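Local coordinates for allophycocyanin beta-18 subunit apoprotein (Chroococcidiopsis thermalis PCC 7203, PDB 6HRK), which binds the linear tetrapyrrole biliverdin IX alpha as an artificial far-red fluorescent biliprotein derived from a cyanobacterial allophycocyanin subunit, a family that harvests light, at residues Gly4-Gln9 and Thr118-Val123; Glu20-Ala25 and Gln102-Ile107; Gln31-Leu36 and Leu94-Arg99; Tyr58-Cys63 and Glu125-Ile130. The protein carries 18 engineered substitutions. One frame throughout, in Å; residues are numbered along the deposited sequence.

Contact 1: Gly4-Gln9 and Thr118-Val123; sequences GEKRVQ and TNIAFV. Engineered in segment 118-123: Ala121 (natural residue Thr).
Phe122 is the centre of the contact between helix 4-16 and the loop that leads into helix 125-134, with Arg7 running antiparallel to it, side chain against side chain, and Lys6 beside them. Arg7 can be followed outward as an example of a long side chain using its length. CB itself meets nothing of the loop; CG, anti to the carbonyl carbon (chi1 -72°), is the first atom to reach the ring, 4.0 Å from CE1 of Phe122. CD and NE then run on, fully extended, so that the guanidinium comes level with the root of the phenylalanine. There CZ lies 4.1 Å from CD1 of Phe122, and this ring carbon sits over one guanidinium face, toward the rim. The tip NH2 passes on to CB of Phe122, at 3.8 Å. The other tip, NH1, has its polar mate outside the two segments, donating a hydrogen bond to the carbonyl of Ile67. Ring and guanidinium planes are 46° apart, so the two groups overlap at a slant and do not lie flat on one another. On the neighbouring residue of the helix, Lys6 reaches Ile120 with its aliphatic part: its CE lies 3.6 Å from CD1 of Ile120 and 3.9 Å from O of Thr118. Ile120 also touches Leu112, and Phe122 touches Val10. Lys6 thus contributes its methylenes, whereas Arg7 contributes CG and a guanidinium face; with NH1 satisfied by Ile67 and no hydrogen bond between the segments, adhesion across them is by van der Waals contact.

Contact 2: Glu20-Ala25 and Gln102-Ile107; sequences EVVKTA and QLMKKI. Engineered in segment 20-25: Val21 (natural residue Ile). Engineered in segment 102-107: Lys106 (natural residue Asn).
Ala25 and Met104 meet where helix 18-32 comes close to helix 94-115, CB of Ala25 lying 3.5 Å from CG of Met104. The short segments cross at 124°, their axes 9.1 Å apart, and around this point the packing is dense. The methionine stands between neighbours: CG also faces CG1 of Val21, an engineered residue, while SD runs alongside CG2 of Val22, 4.1 Å away. Leu60 and Phe127, from two further helices, cover the same side chain. Leu103 closes the other flank by laying CD1 against the carbonyl oxygen of Ala25, at 3.6 Å.

The side of Ile107 and Thr24, by contrast, is partly exposed to solvent. Ile107 spreads its branches there: CG2 lies 3.8 Å from CG2 of Val21, and CD1 lies 4.0 Å from CG2 of Thr24. Thr24 can offer its methyl because OG1, anti to its own carbonyl carbon (chi1 -52°), turns back to donate to Glu20 O at 2.6 Å, from 44° above the carbonyl plane. Replacing this threonine by alanine is likely to rob Ile107 CD1 of its methyl neighbour and to deprive Glu20 O of its hydroxyl donor. The Thr24 hydroxyl is thus held within its own helix, and no hydrogen bond joins the two segments; side-chain carbon and sulfur, with a carbonyl oxygen or two, make this contact of the globin-like fold, an adhesion that depends on complementary shape.

Contact 3: Gln31-Leu36 and Leu94-Arg99; sequences QEYPEL and LCPTAR. Engineered in segment 94-99: Cys95 (natural residue Gly).
Tyr33 lays one face of its ring on Pro96, whose CG sits 4.0 Å from the ring centroid and 23° off the normal, a CH-pi contact shifted toward the rim. Tyr33 is the first residue to leave the helical path after helix 18-32, and its CG, anti to the carbonyl carbon (chi1 -66°), carries the ring across the proline at about a right angle. The phenol end continues to the engineered Cys95, with OH 3.9 Å from SG.

Arg99 shows how a folded side chain serves two neighbours. Its CG passes Tyr33 CE2 at 4.0 Å; bends at chi2 and chi3 then swing NH1 round to the carboxylate. Glu32 answers with a chain extended beyond CG. The resulting salt bridge uses the syn lone pair of OE1, 3.0 Å from NH1, with an N-H...O angle of 146°, whereas the bond from NH1 to OE2 is weak. Leu36 CD1 also lies 4.3 Å from CB of Pro96.

Thr97, pointing away from this contact, touches the biliverdin. The contact therefore backs onto the bilin pocket of a globin-like phycobilisome protein, a pocket to which Thr97 contributes and which the side chain of Leu36 approaches.

Contact 4: Tyr58-Cys63 and Glu125-Ile130; sequences YFLRMC and EPFDYI. Engineered in segment 58-63: Met62 (natural residue Tyr). Engineered in segment 125-130: Ile130 (natural residue Val). With BLA (biliverdine IX alpha), chain E.
Phe127 takes Cys63 on one face, SG standing 3.6 Å above the ring centre, a sulfur-aromatic contact in the crossing of two helices of the globin-like phycobilisome fold. CB of Cys63 lies over the same face as a CH-pi partner, while at the ring edge, near its plane, comes CD1 of Leu60, 3.7 Å from CZ. Phe59 turns its edge to the bilin, with the oxygen OC in the ring plane 3.6 Å from CE2; the bilin methyl CMB approaches this ring obliquely. The Tyr58 ring has one face on a terminal pyrrole of the biliverdin, CE2 lying 3.6 Å from C4B. With a serine in place of this tyrosine, the pyrrole would probably lose its flat neighbour and be freer to turn.

Helices 46-69 and 125-134 cross here at 131° between the short segments. Their backbones come closest at Pro126 and Cys63, where the proline CG also packs on the cysteine CB. Ile130, engineered, wedges in with both branches: CG2, anti to the backbone N (the CG1 branch has chi1 -67°), meets CD1 of Phe59 at 3.6 Å, and its own CD1 reaches SG of Cys63. Phe59 thus stands between that isoleucine and the chromophore, which is also hydrogen-bonded to Arg54 and Asp55. On the same helix the engineered Met62 sets CB against Ile130 and, at its extended tip, places CE 3.9 Å from the bilin carbon CAB.

Overall arrangement
Contacts 2 and 3 share one pair of helices, 18-32 and 94-115, and their centres lie 13 Å apart. Contact 4 joins helices 46-69 and 125-134 near the middle of the chain, and contact 1 ties the first helix to the loop before the last; contacts 1 and 3 lie on opposite sides of the chain's centre, 28 Å between their centres. In sequence, all first partners precede all second ones. Contacts 2 and 4 are joined through Asp128, which pairs with Lys105 and probably bonds to Gln102, while Thr97 packs on Phe59 between contacts 3 and 4. Contacts 3 and 4 thus contribute residues to the bilin pocket, contact 2 lies behind it in the core, and contact 1 is at the surface.

Contact 1: Gly4-Gln9 and Thr118-Val123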
# COMPACT_ATOMS: atom_id res chain seq x y z
N GLY A 4 -15.43 -15.77 -1.35
CA GLY A 4 -15.50 -15.01 -2.61
C GLY A 4 -16.42 -13.80 -2.61
O GLY A 4 -16.11 -12.79 -3.24
N GLU A 5 -17.56 -13.91 -1.91
CA GLU A 5 -18.49 -12.78 -1.77
C GLU A 5 -17.91 -11.65 -0.92
O GLU A 5 -18.02 -10.48 -1.28
CB GLU A 5 -19.84 -13.23 -1.20
CG GLU A 5 -20.72 -13.98 -2.20
CD GLU A 5 -22.17 -14.09 -1.77
OE1 GLU A 5 -22.77 -13.05 -1.40
OE2 GLU A 5 -22.73 -15.21 -1.81
N LYS A 6 -17.30 -12.00 0.21
CA LYS A 6 -16.63 -11.01 1.08
C LYS A 6 -15.40 -10.39 0.42
O LYS A 6 -15.13 -9.20 0.61
CB LYS A 6 -16.25 -11.61 2.46
CG LYS A 6 -17.14 -11.12 3.61
CD LYS A 6 -16.60 -11.55 4.97
CE LYS A 6 -17.12 -10.66 6.09
NZ LYS A 6 -18.60 -10.74 6.27
N ARG A 7 -14.66 -11.18 -0.35
CA ARG A 7 -13.51 -10.69 -1.13
C ARG A 7 -13.91 -9.63 -2.16
O ARG A 7 -13.18 -8.66 -2.38
CB ARG A 7 -12.78 -11.86 -1.81
CG ARG A 7 -12.01 -12.71 -0.83
CD ARG A 7 -11.53 -14.03 -1.43
NE ARG A 7 -10.73 -14.77 -0.45
CZ ARG A 7 -9.46 -14.49 -0.12
NH1 ARG A 7 -8.80 -13.47 -0.67
NH2 ARG A 7 -8.85 -15.24 0.80
N VAL A 8 -15.06 -9.84 -2.80
CA VAL A 8 -15.66 -8.85 -3.70
C VAL A 8 -16.14 -7.62 -2.91
O VAL A 8 -15.94 -6.48 -3.35
CB VAL A 8 -16.82 -9.48 -4.52
CG1 VAL A 8 -17.68 -8.42 -5.20
CG2 VAL A 8 -16.27 -10.44 -5.56
N GLN A 9 -16.79 -7.86 -1.77
CA GLN A 9 -17.26 -6.78 -0.89
C GLN A 9 -16.12 -5.89 -0.37
O GLN A 9 -16.28 -4.68 -0.24
CB GLN A 9 -18.05 -7.35 0.29
N THR A 118 -16.49 -8.22 10.12
CA THR A 118 -15.57 -8.78 11.12
C THR A 118 -15.04 -10.13 10.63
O THR A 118 -15.54 -10.67 9.64
CB THR A 118 -16.24 -8.93 12.50
OG1 THR A 118 -17.53 -9.55 12.34
CG2 THR A 118 -16.40 -7.57 13.17
N ASN A 119 -14.04 -10.66 11.33
CA ASN A 119 -13.31 -11.87 10.92
C ASN A 119 -12.55 -11.65 9.61
O ASN A 119 -12.55 -12.50 8.71
CB ASN A 119 -14.25 -13.08 10.82
N ILE A 120 -11.90 -10.49 9.52
CA ILE A 120 -11.21 -10.03 8.31
C ILE A 120 -9.69 -10.08 8.54
O ILE A 120 -9.05 -9.07 8.82
CB ILE A 120 -11.68 -8.60 7.91
CG1 ILE A 120 -13.20 -8.55 7.70
CG2 ILE A 120 -10.96 -8.11 6.66
CD1 ILE A 120 -13.73 -9.50 6.64
N ALA A 121 -9.15 -11.29 8.44
CA ALA A 121 -7.70 -11.54 8.51
C ALA A 121 -7.09 -11.66 7.11
O ALA A 121 -5.98 -11.17 6.87
CB ALA A 121 -7.42 -12.79 9.32
N PHE A 122 -7.81 -12.34 6.20
CA PHE A 122 -7.40 -12.51 4.78
C PHE A 122 -6.98 -11.24 4.03
O PHE A 122 -6.18 -11.31 3.10
CB PHE A 122 -8.52 -13.22 3.99
CG PHE A 122 -9.77 -12.39 3.80
CD1 PHE A 122 -9.90 -11.56 2.69
CD2 PHE A 122 -10.81 -12.45 4.72
CE1 PHE A 122 -11.05 -10.79 2.51
CE2 PHE A 122 -11.96 -11.70 4.54
CZ PHE A 122 -12.08 -10.86 3.44
N VAL A 123 -7.55 -10.09 4.41
CA VAL A 123 -7.19 -8.78 3.83
C VAL A 123 -5.71 -8.42 4.02
O VAL A 123 -5.14 -7.76 3.15
CB VAL A 123 -8.12 -7.67 4.39
CG1 VAL A 123 -7.58 -6.26 4.15
CG2 VAL A 123 -9.50 -7.81 3.77

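Contact 2: Glu20-Ala25 and Gln102-Ile107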
# COMPACT_ATOMS: atom_id res chain seq x y z
N GLU A 20 -9.15 8.40 -0.70
CA GLU A 20 -9.06 8.80 0.71
C GLU A 20 -8.08 7.93 1.51
O GLU A 20 -7.32 8.46 2.32
CB GLU A 20 -10.42 8.76 1.39
CG GLU A 20 -10.49 9.53 2.71
CD GLU A 20 -11.17 8.76 3.83
OE1 GLU A 20 -12.22 8.14 3.60
OE2 GLU A 20 -10.63 8.79 4.96
N VAL A 21 -8.12 6.62 1.29
CA VAL A 21 -7.20 5.68 1.95
C VAL A 21 -5.74 6.05 1.70
O VAL A 21 -4.92 5.99 2.61
CB VAL A 21 -7.47 4.20 1.53
CG1 VAL A 21 -6.33 3.27 1.92
CG2 VAL A 21 -8.78 3.70 2.14
N VAL A 22 -5.43 6.44 0.46
CA VAL A 22 -4.08 6.90 0.09
C VAL A 22 -3.79 8.21 0.83
O VAL A 22 -2.87 8.26 1.64
CB VAL A 22 -3.91 7.08 -1.44
CG1 VAL A 22 -2.58 7.73 -1.78
CG2 VAL A 22 -4.02 5.73 -2.15
N LYS A 23 -4.59 9.24 0.56
CA LYS A 23 -4.42 10.57 1.18
C LYS A 23 -4.32 10.54 2.71
O LYS A 23 -3.56 11.30 3.30
CB LYS A 23 -5.54 11.54 0.74
CG LYS A 23 -5.19 12.40 -0.48
CD LYS A 23 -4.83 11.59 -1.72
CE LYS A 23 -4.42 12.49 -2.88
NZ LYS A 23 -3.13 13.21 -2.64
N THR A 24 -5.10 9.65 3.34
CA THR A 24 -5.03 9.43 4.79
C THR A 24 -3.72 8.74 5.19
O THR A 24 -3.12 9.09 6.21
CB THR A 24 -6.23 8.58 5.28
OG1 THR A 24 -7.45 9.17 4.83
CG2 THR A 24 -6.25 8.49 6.81
N ALA A 25 -3.30 7.75 4.40
CA ALA A 25 -2.05 7.02 4.65
C ALA A 25 -0.80 7.87 4.47
O ALA A 25 0.14 7.75 5.26
CB ALA A 25 -1.97 5.78 3.76
N GLN A 102 1.61 -0.77 4.91
CA GLN A 102 1.06 -1.25 6.18
C GLN A 102 0.09 -0.25 6.83
O GLN A 102 -0.81 -0.65 7.56
CB GLN A 102 2.19 -1.60 7.17
CG GLN A 102 3.11 -2.74 6.73
CD GLN A 102 2.51 -4.12 6.92
OE1 GLN A 102 1.30 -4.30 6.84
NE2 GLN A 102 3.37 -5.11 7.17
N LEU A 103 0.29 1.04 6.56
CA LEU A 103 -0.67 2.08 6.96
C LEU A 103 -1.97 1.94 6.18
O LEU A 103 -3.05 1.97 6.77
CB LEU A 103 -0.09 3.49 6.74
CG LEU A 103 0.96 3.97 7.74
CD1 LEU A 103 1.71 5.17 7.18
CD2 LEU A 103 0.34 4.30 9.09
N MET A 104 -1.84 1.80 4.86
CA MET A 104 -3.00 1.57 3.97
C MET A 104 -3.78 0.30 4.34
O MET A 104 -5.00 0.27 4.19
CB MET A 104 -2.58 1.53 2.49
CG MET A 104 -2.33 2.90 1.89
SD MET A 104 -2.05 2.90 0.10
CE MET A 104 -0.58 1.87 -0.02
N LYS A 105 -3.08 -0.73 4.83
CA LYS A 105 -3.75 -1.90 5.42
C LYS A 105 -4.64 -1.46 6.59
O LYS A 105 -5.82 -1.80 6.63
CB LYS A 105 -2.73 -2.94 5.91
CG LYS A 105 -3.34 -4.20 6.51
CD LYS A 105 -2.29 -5.24 6.87
CE LYS A 105 -1.55 -4.89 8.15
NZ LYS A 105 -0.52 -5.92 8.48
N LYS A 106 -4.05 -0.71 7.52
CA LYS A 106 -4.76 -0.22 8.70
C LYS A 106 -5.98 0.64 8.37
O LYS A 106 -7.02 0.49 9.01
CB LYS A 106 -3.80 0.58 9.60
N ILE A 107 -5.86 1.52 7.38
CA ILE A 107 -6.97 2.40 6.98
C ILE A 107 -8.11 1.58 6.35
O ILE A 107 -9.28 1.86 6.59
CB ILE A 107 -6.54 3.54 6.02
CG1 ILE A 107 -5.35 4.35 6.57
CG2 ILE A 107 -7.71 4.49 5.74
CD1 ILE A 107 -5.45 4.73 8.04

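Contact 3: Gln31-Leu36 and Leu94-Arg99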
# COMPACT_ATOMS: atom_id res chain seq x y z
N GLN A 31 4.08 12.35 9.04
CA GLN A 31 4.27 12.59 10.48
C GLN A 31 5.42 11.75 11.03
O GLN A 31 6.31 12.26 11.72
CB GLN A 31 3.00 12.29 11.29
CG GLN A 31 2.08 13.48 11.52
CD GLN A 31 1.11 13.24 12.67
OE1 GLN A 31 0.39 12.24 12.69
NE2 GLN A 31 1.10 14.16 13.64
N GLU A 32 5.39 10.46 10.70
CA GLU A 32 6.37 9.49 11.21
C GLU A 32 7.69 9.55 10.44
O GLU A 32 8.75 9.29 11.02
CB GLU A 32 5.79 8.08 11.16
CG GLU A 32 4.50 7.92 11.96
CD GLU A 32 3.84 6.57 11.76
OE1 GLU A 32 4.56 5.56 11.72
OE2 GLU A 32 2.60 6.52 11.64
N TYR A 33 7.62 9.89 9.15
CA TYR A 33 8.80 10.10 8.31
C TYR A 33 8.76 11.49 7.68
O TYR A 33 8.46 11.63 6.49
CB TYR A 33 8.88 9.02 7.23
CG TYR A 33 9.13 7.64 7.78
CD1 TYR A 33 10.42 7.17 7.98
CD2 TYR A 33 8.06 6.80 8.13
CE1 TYR A 33 10.65 5.89 8.49
CE2 TYR A 33 8.28 5.53 8.64
CZ TYR A 33 9.58 5.08 8.82
OH TYR A 33 9.80 3.83 9.32
N PRO A 34 9.07 12.54 8.47
CA PRO A 34 9.07 13.92 7.94
C PRO A 34 10.21 14.22 6.95
O PRO A 34 10.14 15.23 6.26
CB PRO A 34 9.20 14.78 9.20
CG PRO A 34 9.90 13.90 10.18
CD PRO A 34 9.45 12.50 9.90
N GLU A 35 11.23 13.36 6.91
CA GLU A 35 12.29 13.43 5.90
C GLU A 35 11.82 13.39 4.44
O GLU A 35 12.46 13.99 3.58
CB GLU A 35 13.34 12.33 6.14
CG GLU A 35 12.80 10.91 6.04
CD GLU A 35 13.05 10.11 7.30
OE1 GLU A 35 13.83 9.14 7.25
OE2 GLU A 35 12.47 10.45 8.35
N LEU A 36 10.70 12.72 4.19
CA LEU A 36 10.15 12.59 2.83
C LEU A 36 9.70 13.93 2.22
O LEU A 36 9.72 14.08 1.00
CB LEU A 36 8.98 11.60 2.81
CG LEU A 36 9.18 10.19 3.39
CD1 LEU A 36 8.02 9.29 2.96
CD2 LEU A 36 10.51 9.58 2.99
N LEU A 94 13.22 2.03 1.58
CA LEU A 94 12.34 0.85 1.57
C LEU A 94 11.45 0.72 2.81
O LEU A 94 10.32 0.22 2.69
CB LEU A 94 13.16 -0.43 1.38
CG LEU A 94 13.53 -0.86 -0.05
CD1 LEU A 94 13.92 0.30 -0.95
CD2 LEU A 94 14.66 -1.89 -0.00
N CYS A 95 11.94 1.15 3.97
CA CYS A 95 11.17 1.04 5.22
C CYS A 95 9.93 1.95 5.25
O CYS A 95 8.85 1.49 5.65
CB CYS A 95 12.06 1.26 6.46
SG CYS A 95 11.43 0.51 7.98
N PRO A 96 10.06 3.23 4.83
CA PRO A 96 8.87 4.09 4.66
C PRO A 96 7.88 3.58 3.61
O PRO A 96 6.67 3.70 3.82
CB PRO A 96 9.46 5.43 4.22
CG PRO A 96 10.85 5.42 4.72
CD PRO A 96 11.30 3.99 4.65
N THR A 97 8.39 3.05 2.50
CA THR A 97 7.56 2.40 1.47
C THR A 97 6.76 1.24 2.06
O THR A 97 5.58 1.07 1.74
CB THR A 97 8.42 1.87 0.29
OG1 THR A 97 9.26 2.93 -0.21
CG2 THR A 97 7.55 1.35 -0.84
N ALA A 98 7.42 0.45 2.90
CA ALA A 98 6.76 -0.65 3.61
C ALA A 98 5.69 -0.13 4.57
O ALA A 98 4.58 -0.65 4.58
CB ALA A 98 7.78 -1.50 4.36
N ARG A 99 6.04 0.89 5.35
CA ARG A 99 5.10 1.54 6.28
C ARG A 99 3.85 2.03 5.56
O ARG A 99 2.74 1.76 6.01
CB ARG A 99 5.76 2.71 7.02
CG ARG A 99 4.82 3.58 7.86
CD ARG A 99 4.88 3.31 9.36
NE ARG A 99 4.12 2.14 9.79
CZ ARG A 99 3.11 2.13 10.68
NH1 ARG A 99 2.69 3.24 11.29
NH2 ARG A 99 2.52 0.97 10.98

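Contact 4: Tyr58-Cys63 and Glu125-Ile130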
# COMPACT_ATOMS: atom_id res chain seq x y z
N TYR A 58 -0.77 2.38 -6.75
CA TYR A 58 -0.39 1.11 -7.39
C TYR A 58 -0.37 -0.06 -6.41
O TYR A 58 -0.84 -1.15 -6.74
CB TYR A 58 1.00 1.19 -8.05
CG TYR A 58 1.10 1.93 -9.37
CD1 TYR A 58 0.15 1.75 -10.38
CD2 TYR A 58 2.18 2.77 -9.63
CE1 TYR A 58 0.26 2.42 -11.59
CE2 TYR A 58 2.30 3.44 -10.84
CZ TYR A 58 1.34 3.26 -11.82
OH TYR A 58 1.47 3.92 -13.02
N PHE A 59 0.19 0.15 -5.21
CA PHE A 59 0.31 -0.93 -4.22
C PHE A 59 -1.04 -1.35 -3.64
O PHE A 59 -1.29 -2.55 -3.51
CB PHE A 59 1.30 -0.55 -3.11
CG PHE A 59 2.73 -0.48 -3.56
CD1 PHE A 59 3.35 -1.59 -4.15
CD2 PHE A 59 3.48 0.69 -3.40
CE1 PHE A 59 4.67 -1.53 -4.56
CE2 PHE A 59 4.80 0.75 -3.82
CZ PHE A 59 5.40 -0.36 -4.40
N LEU A 60 -1.89 -0.38 -3.30
CA LEU A 60 -3.26 -0.67 -2.87
C LEU A 60 -4.07 -1.36 -3.97
O LEU A 60 -4.88 -2.25 -3.69
CB LEU A 60 -3.97 0.63 -2.45
CG LEU A 60 -5.39 0.52 -1.88
CD1 LEU A 60 -5.39 -0.23 -0.56
CD2 LEU A 60 -5.99 1.91 -1.71
N ARG A 61 -3.86 -0.92 -5.21
CA ARG A 61 -4.48 -1.50 -6.41
C ARG A 61 -4.17 -2.99 -6.53
O ARG A 61 -5.07 -3.81 -6.74
CB ARG A 61 -3.95 -0.79 -7.66
CG ARG A 61 -4.82 -0.88 -8.89
CD ARG A 61 -5.86 0.23 -8.91
NE ARG A 61 -5.30 1.58 -9.04
CZ ARG A 61 -4.72 2.09 -10.14
NH1 ARG A 61 -4.57 1.38 -11.26
NH2 ARG A 61 -4.26 3.34 -10.11
N MET A 62 -2.89 -3.32 -6.40
CA MET A 62 -2.40 -4.71 -6.40
C MET A 62 -3.01 -5.54 -5.28
O MET A 62 -3.35 -6.71 -5.49
CB MET A 62 -0.88 -4.74 -6.26
CG MET A 62 -0.11 -4.45 -7.54
SD MET A 62 1.65 -4.25 -7.19
CE MET A 62 2.37 -4.66 -8.78
N CYS A 63 -3.14 -4.93 -4.10
CA CYS A 63 -3.72 -5.61 -2.93
C CYS A 63 -5.20 -5.94 -3.11
O CYS A 63 -5.64 -7.03 -2.73
CB CYS A 63 -3.51 -4.77 -1.65
SG CYS A 63 -1.79 -4.64 -1.10
N GLU A 125 -2.96 -10.26 3.87
CA GLU A 125 -2.01 -11.02 3.04
C GLU A 125 -1.18 -10.23 2.00
O GLU A 125 0.05 -10.23 2.10
CB GLU A 125 -2.73 -12.22 2.39
CG GLU A 125 -2.01 -12.85 1.21
CD GLU A 125 -2.64 -14.14 0.75
OE1 GLU A 125 -3.81 -14.44 1.10
OE2 GLU A 125 -1.95 -14.86 0.00
N PRO A 126 -1.83 -9.58 1.01
CA PRO A 126 -1.05 -8.88 -0.02
C PRO A 126 -0.38 -7.57 0.44
O PRO A 126 0.53 -7.09 -0.24
CB PRO A 126 -2.09 -8.59 -1.10
CG PRO A 126 -3.36 -8.46 -0.35
CD PRO A 126 -3.27 -9.49 0.74
N PHE A 127 -0.83 -7.01 1.56
CA PHE A 127 -0.16 -5.86 2.18
C PHE A 127 1.13 -6.31 2.85
O PHE A 127 2.18 -5.72 2.64
CB PHE A 127 -1.07 -5.17 3.21
CG PHE A 127 -2.26 -4.48 2.61
CD1 PHE A 127 -3.44 -5.17 2.37
CD2 PHE A 127 -2.22 -3.12 2.30
CE1 PHE A 127 -4.55 -4.54 1.83
CE2 PHE A 127 -3.33 -2.48 1.76
CZ PHE A 127 -4.49 -3.19 1.52
N ASP A 128 1.03 -7.37 3.65
CA ASP A 128 2.19 -7.99 4.30
C ASP A 128 3.15 -8.68 3.32
O ASP A 128 4.35 -8.76 3.59
CB ASP A 128 1.75 -9.02 5.36
CG ASP A 128 1.06 -8.38 6.56
OD1 ASP A 128 1.33 -7.20 6.88
OD2 ASP A 128 0.27 -9.08 7.22
N TYR A 129 2.63 -9.17 2.19
CA TYR A 129 3.47 -9.83 1.18
C TYR A 129 4.30 -8.82 0.41
O TYR A 129 5.53 -8.97 0.31
CB TYR A 129 2.61 -10.66 0.22
CG TYR A 129 3.42 -11.34 -0.87
CD1 TYR A 129 4.31 -12.36 -0.56
CD2 TYR A 129 3.30 -10.95 -2.20
CE1 TYR A 129 5.06 -12.98 -1.55
CE2 TYR A 129 4.04 -11.56 -3.20
CZ TYR A 129 4.92 -12.58 -2.87
OH TYR A 129 5.65 -13.19 -3.86
N ILE A 130 3.64 -7.80 -0.13
CA ILE A 130 4.32 -6.72 -0.87
C ILE A 130 5.30 -5.97 0.05
O ILE A 130 6.41 -5.65 -0.36
CB ILE A 130 3.31 -5.74 -1.53
CG1 ILE A 130 2.53 -6.46 -2.64
CG2 ILE A 130 4.02 -4.52 -2.11
CD1 ILE A 130 1.31 -5.71 -3.13
CHA BLA E . 9.57 6.33 -9.41
NA BLA E . 8.11 4.24 -8.87
C1A BLA E . 8.99 4.95 -9.62
C2A BLA E . 9.34 4.12 -10.81
C3A BLA E . 8.65 2.93 -10.69
C4A BLA E . 7.85 3.03 -9.44
CMA BLA E . 8.71 1.78 -11.66
CAA BLA E . 10.30 4.52 -11.91
CBA BLA E . 9.60 4.75 -13.25
CGA BLA E . 8.47 5.74 -13.14
O1A BLA E . 7.30 5.30 -13.03
O2A BLA E . 8.73 6.96 -13.17
CHB BLA E . 6.92 1.98 -8.83
NB BLA E . 5.68 1.63 -11.06
C1B BLA E . 5.92 1.33 -9.76
C2B BLA E . 5.07 0.28 -9.33
C3B BLA E . 4.26 -0.12 -10.39
C4B BLA E . 4.71 0.79 -11.46
CMB BLA E . 5.05 -0.30 -7.94
OB BLA E . 4.17 0.80 -12.84
CAB BLA E . 3.20 -1.21 -10.38
CBB BLA E . 2.20 -1.08 -11.51
NC BLA E . 7.61 5.55 -3.99
C1C BLA E . 6.99 4.93 -3.00
C2C BLA E . 6.93 5.84 -1.81
C3C BLA E . 6.94 7.17 -2.56
C4C BLA E . 7.92 6.94 -3.72
CMC BLA E . 5.71 5.62 -0.93
OC BLA E . 6.48 3.82 -3.04
CAC BLA E . 7.10 8.42 -1.68
CBC BLA E . 8.50 8.60 -1.14
CHD BLA E . 7.62 7.85 -4.90
ND BLA E . 8.44 6.83 -7.11
C1D BLA E . 8.46 7.81 -6.16
C2D BLA E . 9.35 8.90 -6.62
C3D BLA E . 9.89 8.43 -7.91
C4D BLA E . 9.26 7.11 -8.16
CMD BLA E . 9.67 10.19 -5.92
CAD BLA E . 10.86 9.16 -8.81
CBD BLA E . 12.29 9.00 -8.33
CGD BLA E . 13.17 9.82 -9.24
O1D BLA E . 13.90 9.22 -10.05
O2D BLA E . 13.11 11.07 -9.16